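Local atomic coordinates of mirolysin (Tannerella forsythia, PDB entry 6R7V), a protein that is probably a zinc-dependent peptidase of the pappalysin family, a metzincin, here a latent zymogen whose pro-segment cysteine binds the catalytic zinc. Residues Ser42-Ile47 against Asn100-Leu105; Val50-Tyr55 against Asn144-Arg149; Phe128-Asp133 against Leu164-Phe169; Tyr199-Thr204 against Tyr271-Asn276. The protein carries 1 engineered substitution. All blocks are in the same frame, centred on the assembly; numbering follows the deposited sequence.

Contact 1 (Ser42-Ile47 against Asn100-Leu105)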
loop_
_atom_site.group_PDB
_atom_site.type_symbol
_atom_site.label_atom_id
_atom_site.label_comp_id
_atom_site.label_asym_id
_atom_site.label_seq_id
_atom_site.Cartn_x
_atom_site.Cartn_y
_atom_site.Cartn_z
ATOM N N SER A 42 8.088 4.956 -19.247
ATOM C CA SER A 42 7.387 6.184 -19.594
ATOM C C SER A 42 5.903 5.894 -19.809
ATOM O O SER A 42 5.127 6.826 -20.037
ATOM C CB SER A 42 7.990 6.804 -20.852
ATOM O OG SER A 42 7.890 5.898 -21.937
ATOM N N SER A 43 5.503 4.603 -19.753
ATOM C CA SER A 43 4.118 4.259 -20.028
ATOM C C SER A 43 3.380 3.731 -18.811
ATOM O O SER A 43 3.934 3.576 -17.726
ATOM C CB SER A 43 4.018 3.255 -21.163
ATOM O OG SER A 43 4.788 2.106 -20.863
ATOM N N THR A 44 2.081 3.476 -18.989
ATOM C CA THR A 44 1.229 2.999 -17.927
ATOM C C THR A 44 1.719 1.660 -17.406
ATOM O O THR A 44 2.070 0.766 -18.193
ATOM C CB THR A 44 -0.224 2.891 -18.395
ATOM O OG1 THR A 44 -0.662 4.151 -18.901
ATOM C CG2 THR A 44 -1.149 2.506 -17.255
ATOM N N ILE A 45 1.809 1.542 -16.068
ATOM C CA ILE A 45 2.210 0.318 -15.394
ATOM C C ILE A 45 0.928 -0.395 -15.017
ATOM O O ILE A 45 0.048 0.227 -14.418
ATOM C CB ILE A 45 3.085 0.664 -14.165
ATOM C CG1 ILE A 45 4.432 1.239 -14.623
ATOM C CG2 ILE A 45 3.251 -0.562 -13.256
ATOM C CD1 ILE A 45 5.224 1.922 -13.496
ATOM N N LEU A 46 0.794 -1.669 -15.410
ATOM C CA LEU A 46 -0.404 -2.444 -15.105
ATOM C C LEU A 46 -0.074 -3.510 -14.067
ATOM O O LEU A 46 0.868 -4.281 -14.239
ATOM C CB LEU A 46 -0.937 -3.092 -16.403
ATOM C CG LEU A 46 -2.120 -4.057 -16.267
ATOM C CD1 LEU A 46 -3.324 -3.391 -15.620
ATOM C CD2 LEU A 46 -2.506 -4.592 -17.653
ATOM N N ILE A 47 -0.910 -3.586 -13.040
ATOM C CA ILE A 47 -0.737 -4.536 -11.957
ATOM C C ILE A 47 -1.877 -5.537 -11.944
ATOM O O ILE A 47 -2.982 -5.159 -11.556
ATOM C CB ILE A 47 -0.706 -3.798 -10.591
ATOM C CG1 ILE A 47 0.320 -2.646 -10.525
ATOM C CG2 ILE A 47 -0.507 -4.803 -9.415
ATOM C CD1 ILE A 47 1.666 -2.983 -10.598
ATOM N N ASN A 100 0.040 6.987 -12.701
ATOM C CA ASN A 100 -0.082 6.300 -13.984
ATOM C C ASN A 100 0.183 4.792 -13.800
ATOM O O ASN A 100 0.906 4.130 -14.569
ATOM C CB ASN A 100 0.812 6.949 -15.043
ATOM C CG ASN A 100 0.630 6.402 -16.443
ATOM O OD1 ASN A 100 -0.431 5.876 -16.793
ATOM N ND2 ASN A 100 1.675 6.496 -17.247
ATOM N N ILE A 101 -0.423 4.251 -12.730
ATOM C CA ILE A 101 -0.425 2.835 -12.404
ATOM C C ILE A 101 -1.887 2.405 -12.386
ATOM O O ILE A 101 -2.705 3.031 -11.701
ATOM C CB ILE A 101 0.276 2.584 -11.039
ATOM C CG1 ILE A 101 1.749 2.988 -11.095
ATOM C CG2 ILE A 101 0.151 1.103 -10.641
ATOM C CD1 ILE A 101 2.503 2.928 -9.716
ATOM N N GLU A 102 -2.193 1.323 -13.111
ATOM C CA GLU A 102 -3.514 0.690 -13.188
ATOM C C GLU A 102 -3.533 -0.641 -12.488
ATOM O O GLU A 102 -2.539 -1.362 -12.541
ATOM C CB GLU A 102 -3.876 0.380 -14.659
ATOM C CG GLU A 102 -4.315 1.510 -15.533
ATOM C CD GLU A 102 -4.457 1.089 -16.988
ATOM O OE1 GLU A 102 -4.326 -0.112 -17.319
ATOM O OE2 GLU A 102 -4.616 1.997 -17.812
ATOM N N PHE A 103 -4.702 -1.040 -11.995
ATOM C CA PHE A 103 -4.908 -2.303 -11.295
ATOM C C PHE A 103 -6.042 -3.023 -11.950
ATOM O O PHE A 103 -7.061 -2.408 -12.266
ATOM C CB PHE A 103 -5.238 -2.060 -9.816
ATOM C CG PHE A 103 -4.146 -1.356 -9.054
ATOM C CD1 PHE A 103 -4.020 0.032 -9.106
ATOM C CD2 PHE A 103 -3.214 -2.078 -8.313
ATOM C CE1 PHE A 103 -3.004 0.685 -8.407
ATOM C CE2 PHE A 103 -2.171 -1.425 -7.645
ATOM C CZ PHE A 103 -2.078 -0.039 -7.691
ATOM N N LYS A 104 -5.864 -4.322 -12.212
ATOM C CA LYS A 104 -6.959 -5.105 -12.786
ATOM C C LYS A 104 -6.989 -6.447 -12.130
ATOM O O LYS A 104 -5.942 -7.085 -11.979
ATOM C CB LYS A 104 -6.825 -5.297 -14.310
ATOM C CG LYS A 104 -6.981 -4.053 -15.160
ATOM C CD LYS A 104 -6.861 -4.409 -16.655
ATOM C CE LYS A 104 -6.599 -3.167 -17.455
ATOM N NZ LYS A 104 -6.578 -3.435 -18.912
ATOM N N LEU A 105 -8.197 -6.944 -11.826
ATOM C CA LEU A 105 -8.273 -8.283 -11.288
ATOM C C LEU A 105 -7.820 -9.293 -12.341
ATOM O O LEU A 105 -8.183 -9.182 -13.520
ATOM C CB LEU A 105 -9.709 -8.601 -10.875
ATOM C CG LEU A 105 -10.225 -7.843 -9.635
ATOM C CD1 LEU A 105 -11.739 -8.106 -9.445
ATOM C CD2 LEU A 105 -9.495 -8.327 -8.361
#

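Contact 2 (Val50-Tyr55 against Asn144-Arg149)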
loop_
_atom_site.group_PDB
_atom_site.type_symbol
_atom_site.label_atom_id
_atom_site.label_comp_id
_atom_site.label_asym_id
_atom_site.label_seq_id
_atom_site.Cartn_x
_atom_site.Cartn_y
_atom_site.Cartn_z
ATOM N N VAL A 50 -4.879 -10.319 -7.428
ATOM C CA VAL A 50 -5.708 -11.390 -6.904
ATOM C C VAL A 50 -6.063 -11.025 -5.473
ATOM O O VAL A 50 -5.193 -10.631 -4.673
ATOM C CB VAL A 50 -5.074 -12.794 -7.033
ATOM C CG1 VAL A 50 -3.696 -12.882 -6.356
ATOM C CG2 VAL A 50 -6.020 -13.883 -6.521
ATOM N N VAL A 51 -7.357 -11.069 -5.180
ATOM C CA VAL A 51 -7.852 -10.812 -3.812
ATOM C C VAL A 51 -8.220 -12.129 -3.171
ATOM O O VAL A 51 -9.083 -12.867 -3.697
ATOM C CB VAL A 51 -9.051 -9.844 -3.840
ATOM C CG1 VAL A 51 -9.563 -9.580 -2.415
ATOM C CG2 VAL A 51 -8.632 -8.534 -4.501
ATOM N N HIS A 52 -7.579 -12.426 -2.032
ATOM C CA HIS A 52 -7.838 -13.643 -1.275
ATOM C C HIS A 52 -8.708 -13.328 -0.097
ATOM O O HIS A 52 -8.192 -12.765 0.874
ATOM C CB HIS A 52 -6.549 -14.309 -0.773
ATOM C CG HIS A 52 -5.524 -14.565 -1.824
ATOM N ND1 HIS A 52 -5.690 -15.566 -2.755
ATOM C CD2 HIS A 52 -4.320 -13.967 -2.032
ATOM C CE1 HIS A 52 -4.607 -15.537 -3.524
ATOM N NE2 HIS A 52 -3.742 -14.602 -3.108
ATOM N N VAL A 53 -10.007 -13.691 -0.155
ATOM C CA VAL A 53 -10.896 -13.491 1.001
ATOM C C VAL A 53 -10.772 -14.724 1.875
ATOM O O VAL A 53 -11.041 -15.845 1.408
ATOM C CB VAL A 53 -12.358 -13.226 0.583
ATOM C CG1 VAL A 53 -13.247 -12.977 1.805
ATOM C CG2 VAL A 53 -12.450 -12.057 -0.397
ATOM N N VAL A 54 -10.317 -14.529 3.131
ATOM C CA VAL A 54 -10.138 -15.629 4.075
ATOM C C VAL A 54 -11.129 -15.360 5.189
ATOM O O VAL A 54 -11.039 -14.326 5.851
ATOM C CB VAL A 54 -8.661 -15.705 4.550
ATOM C CG1 VAL A 54 -8.473 -16.866 5.518
ATOM C CG2 VAL A 54 -7.685 -15.818 3.357
ATOM N N TYR A 55 -12.118 -16.239 5.359
ATOM C CA TYR A 55 -13.229 -15.923 6.235
ATOM C C TYR A 55 -13.567 -17.020 7.192
ATOM O O TYR A 55 -13.601 -18.199 6.823
ATOM C CB TYR A 55 -14.473 -15.548 5.371
ATOM C CG TYR A 55 -15.017 -16.659 4.498
ATOM C CD1 TYR A 55 -14.475 -16.914 3.238
ATOM C CD2 TYR A 55 -16.082 -17.441 4.922
ATOM C CE1 TYR A 55 -14.929 -17.973 2.456
ATOM C CE2 TYR A 55 -16.551 -18.495 4.148
ATOM C CZ TYR A 55 -15.982 -18.743 2.904
ATOM O OH TYR A 55 -16.467 -19.765 2.127
ATOM N N ASN A 144 -2.240 -19.640 0.267
ATOM C CA ASN A 144 -0.949 -19.363 -0.374
ATOM C C ASN A 144 -1.052 -18.288 -1.447
ATOM O O ASN A 144 -2.048 -18.209 -2.173
ATOM C CB ASN A 144 -0.390 -20.614 -1.045
ATOM C CG ASN A 144 0.072 -21.704 -0.117
ATOM O OD1 ASN A 144 0.114 -21.566 1.109
ATOM N ND2 ASN A 144 0.464 -22.839 -0.698
ATOM N N ALA A 145 -0.003 -17.481 -1.571
ATOM C CA ALA A 145 0.050 -16.476 -2.610
ATOM C C ALA A 145 0.104 -17.109 -3.993
ATOM O O ALA A 145 0.597 -18.235 -4.164
ATOM C CB ALA A 145 1.302 -15.630 -2.401
ATOM N N TRP A 146 -0.400 -16.369 -4.978
ATOM C CA TRP A 146 -0.227 -16.654 -6.383
ATOM C C TRP A 146 1.071 -16.010 -6.800
ATOM O O TRP A 146 1.302 -14.840 -6.438
ATOM C CB TRP A 146 -1.360 -16.043 -7.200
ATOM C CG TRP A 146 -2.691 -16.726 -7.076
ATOM C CD1 TRP A 146 -3.073 -17.696 -6.180
ATOM C CD2 TRP A 146 -3.823 -16.480 -7.907
ATOM N NE1 TRP A 146 -4.355 -18.131 -6.480
ATOM C CE2 TRP A 146 -4.859 -17.347 -7.486
ATOM C CE3 TRP A 146 -4.032 -15.690 -9.049
ATOM C CZ2 TRP A 146 -6.093 -17.398 -8.136
ATOM C CZ3 TRP A 146 -5.283 -15.669 -9.621
ATOM C CH2 TRP A 146 -6.286 -16.541 -9.192
ATOM N N ASN A 147 1.879 -16.734 -7.592
ATOM C CA ASN A 147 3.175 -16.272 -8.114
ATOM C C ASN A 147 3.377 -14.725 -7.903
ATOM O O ASN A 147 2.897 -13.913 -8.704
ATOM C CB ASN A 147 3.285 -16.617 -9.588
ATOM C CG ASN A 147 4.654 -16.301 -10.159
ATOM O OD1 ASN A 147 5.497 -15.631 -9.532
ATOM N ND2 ASN A 147 4.861 -16.710 -11.400
ATOM N N THR A 148 4.149 -14.331 -6.860
ATOM C CA THR A 148 4.295 -12.916 -6.502
ATOM C C THR A 148 5.122 -12.108 -7.509
ATOM O O THR A 148 5.164 -10.874 -7.399
ATOM C CB THR A 148 4.845 -12.757 -5.088
ATOM O OG1 THR A 148 6.114 -13.404 -5.020
ATOM C CG2 THR A 148 3.913 -13.337 -4.050
ATOM N N ARG A 149 5.739 -12.790 -8.498
ATOM C CA ARG A 149 6.469 -12.073 -9.552
ATOM C C ARG A 149 5.479 -11.525 -10.562
ATOM O O ARG A 149 5.809 -10.622 -11.320
ATOM C CB ARG A 149 7.430 -13.019 -10.283
ATOM C CG ARG A 149 8.405 -13.747 -9.373
ATOM C CD ARG A 149 9.315 -14.700 -10.142
ATOM N NE ARG A 149 10.184 -14.034 -11.121
ATOM C CZ ARG A 149 11.220 -13.264 -10.801
ATOM N NH1 ARG A 149 11.491 -12.998 -9.528
ATOM N NH2 ARG A 149 11.980 -12.733 -11.753
#

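Contact 3 (Phe128-Asp133 against Leu164-Phe169)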
loop_
_atom_site.group_PDB
_atom_site.type_symbol
_atom_site.label_atom_id
_atom_site.label_comp_id
_atom_site.label_asym_id
_atom_site.label_seq_id
_atom_site.Cartn_x
_atom_site.Cartn_y
_atom_site.Cartn_z
ATOM N N PHE A 128 -6.201 -13.257 12.401
ATOM C CA PHE A 128 -4.884 -13.470 11.816
ATOM C C PHE A 128 -3.897 -12.537 12.447
ATOM O O PHE A 128 -4.258 -11.449 12.906
ATOM C CB PHE A 128 -4.931 -13.287 10.303
ATOM C CG PHE A 128 -5.609 -14.478 9.667
ATOM C CD1 PHE A 128 -6.983 -14.492 9.469
ATOM C CD2 PHE A 128 -4.891 -15.639 9.386
ATOM C CE1 PHE A 128 -7.622 -15.629 8.958
ATOM C CE2 PHE A 128 -5.522 -16.768 8.860
ATOM C CZ PHE A 128 -6.880 -16.748 8.615
ATOM N N SER A 129 -2.643 -12.962 12.456
ATOM C CA SER A 129 -1.543 -12.253 13.083
ATOM C C SER A 129 -0.548 -11.763 12.048
ATOM O O SER A 129 -0.102 -12.534 11.195
ATOM C CB SER A 129 -0.848 -13.184 14.080
ATOM O OG SER A 129 0.510 -12.861 14.321
ATOM N N MET A 130 -0.180 -10.483 12.145
ATOM C CA MET A 130 0.812 -9.936 11.233
ATOM C C MET A 130 2.152 -10.617 11.462
ATOM O O MET A 130 2.821 -10.993 10.491
ATOM C CB MET A 130 0.964 -8.422 11.375
ATOM C CG MET A 130 2.086 -7.911 10.522
ATOM S SD MET A 130 2.633 -6.252 10.863
ATOM C CE MET A 130 3.454 -6.479 12.447
ATOM N N GLU A 131 2.518 -10.826 12.741
ATOM C CA GLU A 131 3.743 -11.463 13.227
ATOM C C GLU A 131 3.984 -12.843 12.593
ATOM O O GLU A 131 5.107 -13.136 12.177
ATOM C CB GLU A 131 3.678 -11.586 14.761
ATOM C CG GLU A 131 3.613 -10.243 15.487
ATOM C CD GLU A 131 2.323 -9.441 15.438
ATOM O OE1 GLU A 131 1.241 -10.041 15.241
ATOM O OE2 GLU A 131 2.398 -8.203 15.612
ATOM N N MET A 132 2.928 -13.673 12.499
ATOM C CA MET A 132 2.994 -15.015 11.923
ATOM C C MET A 132 2.863 -15.024 10.402
ATOM O O MET A 132 3.308 -15.989 9.767
ATOM C CB MET A 132 1.867 -15.893 12.499
ATOM C CG MET A 132 1.995 -16.182 13.983
ATOM S SD MET A 132 0.590 -17.140 14.628
ATOM C CE MET A 132 0.828 -18.714 13.753
ATOM N N ASP A 133 2.178 -14.002 9.814
ATOM C CA ASP A 133 1.847 -13.964 8.371
ATOM C C ASP A 133 0.991 -15.192 8.019
ATOM O O ASP A 133 1.004 -15.681 6.884
ATOM C CB ASP A 133 3.129 -13.925 7.492
ATOM C CG ASP A 133 3.415 -12.607 6.807
ATOM O OD1 ASP A 133 2.484 -11.770 6.713
ATOM O OD2 ASP A 133 4.552 -12.416 6.359
ATOM N N LEU A 164 -5.467 -2.272 10.966
ATOM C CA LEU A 164 -6.242 -2.065 9.732
ATOM C C LEU A 164 -5.630 -2.777 8.531
ATOM O O LEU A 164 -6.358 -3.148 7.603
ATOM C CB LEU A 164 -6.376 -0.567 9.378
ATOM C CG LEU A 164 -7.075 0.356 10.392
ATOM C CD1 LEU A 164 -7.203 1.737 9.822
ATOM C CD2 LEU A 164 -8.435 -0.150 10.792
ATOM N N GLY A 165 -4.308 -2.888 8.505
ATOM C CA GLY A 165 -3.648 -3.503 7.365
ATOM C C GLY A 165 -2.148 -3.481 7.517
ATOM O O GLY A 165 -1.616 -2.807 8.416
ATOM N N TYR A 166 -1.459 -4.220 6.642
ATOM C CA TYR A 166 -0.004 -4.199 6.602
ATOM C C TYR A 166 0.485 -4.646 5.231
ATOM O O TYR A 166 -0.217 -5.353 4.503
ATOM C CB TYR A 166 0.628 -5.027 7.726
ATOM C CG TYR A 166 0.465 -6.526 7.628
ATOM C CD1 TYR A 166 1.471 -7.322 7.085
ATOM C CD2 TYR A 166 -0.644 -7.162 8.183
ATOM C CE1 TYR A 166 1.350 -8.709 7.043
ATOM C CE2 TYR A 166 -0.763 -8.548 8.167
ATOM C CZ TYR A 166 0.251 -9.318 7.619
ATOM O OH TYR A 166 0.133 -10.686 7.581
ATOM N N ALA A 167 1.691 -4.228 4.877
ATOM C CA ALA A 167 2.289 -4.557 3.597
ATOM C C ALA A 167 3.672 -5.087 3.794
ATOM O O ALA A 167 4.324 -4.753 4.789
ATOM C CB ALA A 167 2.359 -3.296 2.738
ATOM N N GLN A 168 4.183 -5.782 2.790
ATOM C CA GLN A 168 5.569 -6.190 2.790
ATOM C C GLN A 168 6.320 -5.238 1.844
ATOM O O GLN A 168 5.875 -5.008 0.724
ATOM C CB GLN A 168 5.734 -7.671 2.375
ATOM C CG GLN A 168 7.179 -8.117 2.575
ATOM C CD GLN A 168 7.352 -9.589 2.343
ATOM O OE1 GLN A 168 6.969 -10.397 3.168
ATOM N NE2 GLN A 168 7.934 -9.947 1.218
ATOM N N PHE A 169 7.466 -4.693 2.280
ATOM C CA PHE A 169 8.215 -3.744 1.468
ATOM C C PHE A 169 9.057 -4.424 0.388
ATOM O O PHE A 169 9.513 -5.558 0.602
ATOM C CB PHE A 169 9.160 -2.939 2.375
ATOM C CG PHE A 169 8.477 -1.922 3.249
ATOM C CD1 PHE A 169 8.235 -2.189 4.592
ATOM C CD2 PHE A 169 8.084 -0.698 2.736
ATOM C CE1 PHE A 169 7.544 -1.270 5.390
ATOM C CE2 PHE A 169 7.439 0.245 3.548
ATOM C CZ PHE A 169 7.191 -0.040 4.873
HETATM O O HOH W 1 -1.510 -12.894 8.747
HETATM O O HOH W 2 5.325 -10.075 5.286
#

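Contact 4 (Tyr199-Thr204 against Tyr271-Asn276)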
loop_
_atom_site.group_PDB
_atom_site.type_symbol
_atom_site.label_atom_id
_atom_site.label_comp_id
_atom_site.label_asym_id
_atom_site.label_seq_id
_atom_site.Cartn_x
_atom_site.Cartn_y
_atom_site.Cartn_z
ATOM N N TYR A 199 -13.039 4.467 8.102
ATOM C CA TYR A 199 -12.113 3.904 7.123
ATOM C C TYR A 199 -12.945 3.126 6.117
ATOM O O TYR A 199 -12.896 1.897 6.029
ATOM C CB TYR A 199 -11.004 3.062 7.811
ATOM C CG TYR A 199 -10.329 3.824 8.928
ATOM C CD1 TYR A 199 -9.446 4.864 8.654
ATOM C CD2 TYR A 199 -10.593 3.525 10.261
ATOM C CE1 TYR A 199 -8.850 5.591 9.673
ATOM C CE2 TYR A 199 -9.988 4.238 11.294
ATOM C CZ TYR A 199 -9.115 5.271 10.994
ATOM O OH TYR A 199 -8.504 5.975 12.005
ATOM N N ASP A 200 -13.787 3.877 5.392
ATOM C CA ASP A 200 -14.794 3.325 4.487
ATOM C C ASP A 200 -14.706 3.891 3.071
ATOM O O ASP A 200 -15.681 3.802 2.333
ATOM C CB ASP A 200 -16.208 3.560 5.046
ATOM C CG ASP A 200 -16.562 5.024 5.251
ATOM O OD1 ASP A 200 -15.627 5.879 5.289
ATOM O OD2 ASP A 200 -17.755 5.314 5.454
ATOM N N LYS A 201 -13.537 4.455 2.673
ATOM C CA LYS A 201 -13.391 4.952 1.304
ATOM C C LYS A 201 -12.274 4.214 0.564
ATOM O O LYS A 201 -11.867 4.659 -0.516
ATOM C CB LYS A 201 -13.165 6.481 1.255
ATOM C CG LYS A 201 -14.237 7.310 1.967
ATOM C CD LYS A 201 -15.559 7.178 1.241
ATOM C CE LYS A 201 -16.697 7.945 1.881
ATOM N NZ LYS A 201 -17.922 7.724 1.088
ATOM N N GLY A 202 -11.842 3.067 1.108
ATOM C CA GLY A 202 -10.840 2.226 0.461
ATOM C C GLY A 202 -9.425 2.741 0.552
ATOM O O GLY A 202 -8.546 2.223 -0.161
ATOM N N ARG A 203 -9.160 3.707 1.464
ATOM C CA ARG A 203 -7.796 4.243 1.532
ATOM C C ARG A 203 -6.850 3.395 2.375
ATOM O O ARG A 203 -5.647 3.613 2.310
ATOM C CB ARG A 203 -7.772 5.710 2.011
ATOM C CG ARG A 203 -7.787 6.700 0.864
ATOM C CD ARG A 203 -9.051 6.648 0.011
ATOM N NE ARG A 203 -8.893 7.489 -1.178
ATOM C CZ ARG A 203 -9.321 8.741 -1.259
ATOM N NH1 ARG A 203 -9.905 9.323 -0.213
ATOM N NH2 ARG A 203 -9.127 9.444 -2.368
ATOM N N THR A 204 -7.336 2.459 3.178
ATOM C CA THR A 204 -6.429 1.560 3.897
ATOM C C THR A 204 -5.603 0.801 2.842
ATOM O O THR A 204 -4.374 0.684 2.960
ATOM C CB THR A 204 -7.187 0.625 4.853
ATOM O OG1 THR A 204 -7.896 1.441 5.794
ATOM C CG2 THR A 204 -6.257 -0.303 5.601
ATOM N N TYR A 271 -8.135 9.966 8.497
ATOM C CA TYR A 271 -9.346 9.303 8.012
ATOM C C TYR A 271 -9.364 9.220 6.506
ATOM O O TYR A 271 -8.889 10.134 5.846
ATOM C CB TYR A 271 -10.594 10.069 8.432
ATOM C CG TYR A 271 -10.977 10.036 9.887
ATOM C CD1 TYR A 271 -10.429 9.091 10.759
ATOM C CD2 TYR A 271 -11.940 10.898 10.381
ATOM C CE1 TYR A 271 -10.824 9.033 12.101
ATOM C CE2 TYR A 271 -12.356 10.836 11.705
ATOM C CZ TYR A 271 -11.787 9.911 12.564
ATOM O OH TYR A 271 -12.206 9.903 13.881
ATOM N N ASP A 272 -9.963 8.159 5.959
ATOM C CA ASP A 272 -10.009 8.007 4.518
ATOM C C ASP A 272 -10.545 9.205 3.738
ATOM O O ASP A 272 -10.010 9.528 2.666
ATOM C CB ASP A 272 -10.911 6.843 4.167
ATOM C CG ASP A 272 -10.385 5.451 4.441
ATOM O OD1 ASP A 272 -9.461 5.306 5.271
ATOM O OD2 ASP A 272 -10.916 4.510 3.853
ATOM N N ALA A 273 -11.639 9.816 4.216
ATOM C CA ALA A 273 -12.263 10.925 3.500
ATOM C C ALA A 273 -11.443 12.220 3.569
ATOM O O ALA A 273 -11.764 13.164 2.835
ATOM C CB ALA A 273 -13.671 11.168 4.021
ATOM N N CYS A 274 -10.408 12.258 4.411
ATOM C CA CYS A 274 -9.630 13.485 4.484
ATOM C C CYS A 274 -8.268 13.327 3.763
ATOM O O CYS A 274 -7.511 14.287 3.694
ATOM C CB CYS A 274 -9.508 13.944 5.930
ATOM S SG CYS A 274 -11.125 14.162 6.725
ATOM N N MET A 275 -8.023 12.171 3.110
ATOM C CA MET A 275 -6.867 11.948 2.259
ATOM C C MET A 275 -7.205 12.226 0.817
ATOM O O MET A 275 -8.329 11.955 0.374
ATOM C CB MET A 275 -6.388 10.510 2.345
ATOM C CG MET A 275 -5.910 10.140 3.689
ATOM S SD MET A 275 -5.461 8.382 3.725
ATOM C CE MET A 275 -4.281 8.463 5.110
ATOM N N ASN A 276 -6.226 12.684 0.036
ATOM C CA ASN A 276 -6.560 12.952 -1.359
ATOM C C ASN A 276 -5.342 13.136 -2.284
ATOM O O ASN A 276 -5.549 13.528 -3.434
ATOM C CB ASN A 276 -7.500 14.180 -1.485
ATOM C CG ASN A 276 -6.984 15.341 -0.681
ATOM O OD1 ASN A 276 -5.861 15.790 -0.890
ATOM N ND2 ASN A 276 -7.773 15.822 0.291
HETATM O O HOH W 3 -10.034 2.010 4.207
#

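Contact 1 (Ser42-Ile47 against Asn100-Leu105)
I45, L46 and I47 pair in parallel with I101, E102 and F103, and T44 meets N100 just before the ladder starts. The backbone bonds come first. I45 N donates to N100 O at 3.1 Å. I45 O receives E102 N at 2.8 Å. I47 N donates to E102 O, and K104 N to I47 O. Between them the CA atoms of I101 and F103 make CA-H...O contacts with the carbonyls of I45 and I47.

One side-chain bond extends the pairing. T44 OG1 donates to N100 OD1 at 2.7 Å, tilted only slightly from the amide plane. N100 CG stands opposite its own backbone N (chi1 -173°), which swings the amide back over T44.

Apolar contacts lie on both faces. On the I101 face, I47 CG1 touches I101 CG2 at 3.8 Å, and I47 CB lies 3.8 Å from F103 CD2. I47 and F103 run side by side. F290 and M300 pack against I47 on this face, and L74 of helix 64-77 packs against F103. On the E102 face, L46 CD1 rests at 3.7 Å on K104 CG, across the lysine chain. T44 CG2 lies by the E102 carboxylate.

Strand 101-105 is paired to the start of the long strand 45-55: backbone bonds set the register, one face is buried and oily, and the other mixes leucine with charged chains.

Contact 2 (Val50-Tyr55 against Asn144-Arg149)
W146 meets V50 and H52 in an aromatic and CH-pi contact, with no hydrogen bond between the two segments. It joins strand 45-55 to the loop that leads into strand 152-157.

Both strand residues approach the same face of the indole. V50 CG2 sits 3.5 Å from the centroid of the W146 six-membered ring, 4° off its normal. This methyl is turned opposite the backbone N, while CG1 lies over CD2 and CE3 at longer range. H52 comes edge first toward the five-membered ring, with its CE1 at 3.8 Å from W146 CD1. The two ring planes stand at 79°, a T-shaped pair.

The imidazole is fixed from outside. Its ND1 bonds to T119 OG1 and its NE2 to N153 OD1, which also accepts from W146 N. A bond from NE2 to an amide oxygen is consistent with a proton on NE2. The ring is held at both nitrogens, which fixes its rotation and presents CE1 to the indole face.

Contact 3 (Phe128-Asp133 against Leu164-Phe169)
Y166 takes M130 on one ring face and D133 at its hydroxyl, the tight part of the contact. In the conformer described, M130 CG stands 3.4 Å from the centroid of the Y166 ring, nearly on the normal. Its chain leaves opposite the backbone N (chi1 174°), which lays CB and CG flat over the ring. The chain runs on extended and carries SD toward CB of Y166; as M130 has a second conformer, these contacts, the Met-aromatic one included, may not hold throughout. Y166 OH donates to D133 OD1 at 2.7 Å. D133 OD1 lies at the ring edge, near its plane, and the carboxylate is turned 28° against the ring.

The other side is bridged by water. One water donates to S129 O and, at 3.0 Å, to Y166 OH. A second donates to D133 OD2 and Q168 OE1, 2.7 Å from each.

D133 OD1 also forms a salt bridge with K136, and T179 bonds to Q168 OE1. The strand that carries Y166 bonds through G165 to G7 of the pro-segment. The tyrosine hydroxyl gives one proton and receives one, which sets its rotation. With K136 beside it, D133 is probably kept ionised.

Contact 4 (Tyr199-Thr204 against Tyr271-Asn276)
D272 points its carboxylate into the loop before helix 203-212, and OD2 gathers most of the donors there. K201 N donates to D272 OD2 at 2.9 Å, from the anti side. R203 N donates to the same D272 OD2 at 3.1 Å, but from above the carboxylate plane. A water 2.7 Å from D272 OD2 accepts from T204 N and probably donates to the carboxylate, so it links the two. Outside the two segments, R4 of the pro-segment pairs with D272 OD1 in a salt bridge. This oxygen also lies at the edge of the Y199 ring, 3.4 Å from Y199 CD1.

R203 NH1 makes a weak bond to D272 O at 2.9 Å. D77 and D84 are its main charge partners. R203 CB packs on M275 SD.

Y271 turns its ring edge toward the face of Y199, in an offset edge-to-face pair with planes at 83°. Y199 OH bonds to R4 N, and T204 OG1 to R4 NH1.

G202 is the N-cap of helix 203-212, which carries zinc ligands H207 and H211. At the N-terminus of this metzincin active-site helix, a carboxylate from the 3-10 segment 272-274 takes the amide of R203 directly and that of T204 through water.

Overall arrangement
Contacts 1, 2 and 3 all reach the mixed sheet, while contact 4 lies at the start of helix 203-212. Strand 45-55 serves contact 1 at its beginning and contact 2 further on, their centres about 19 Å apart. L105 packs on V51 where they meet. V54 packs on F128, which joins contact 2 to contact 3 (centres about 14 Å apart). Contact 3 meets contact 4 where L164 packs on T204 and Y199. Along the chain, contact 2 interleaves with contacts 1 and 3, and contact 4 closes last. In contacts 3 and 4 the side chains of Y166 and T204 lie about 7 and 8 Å from the zinc, which C6 of the pro-segment binds in this latent form.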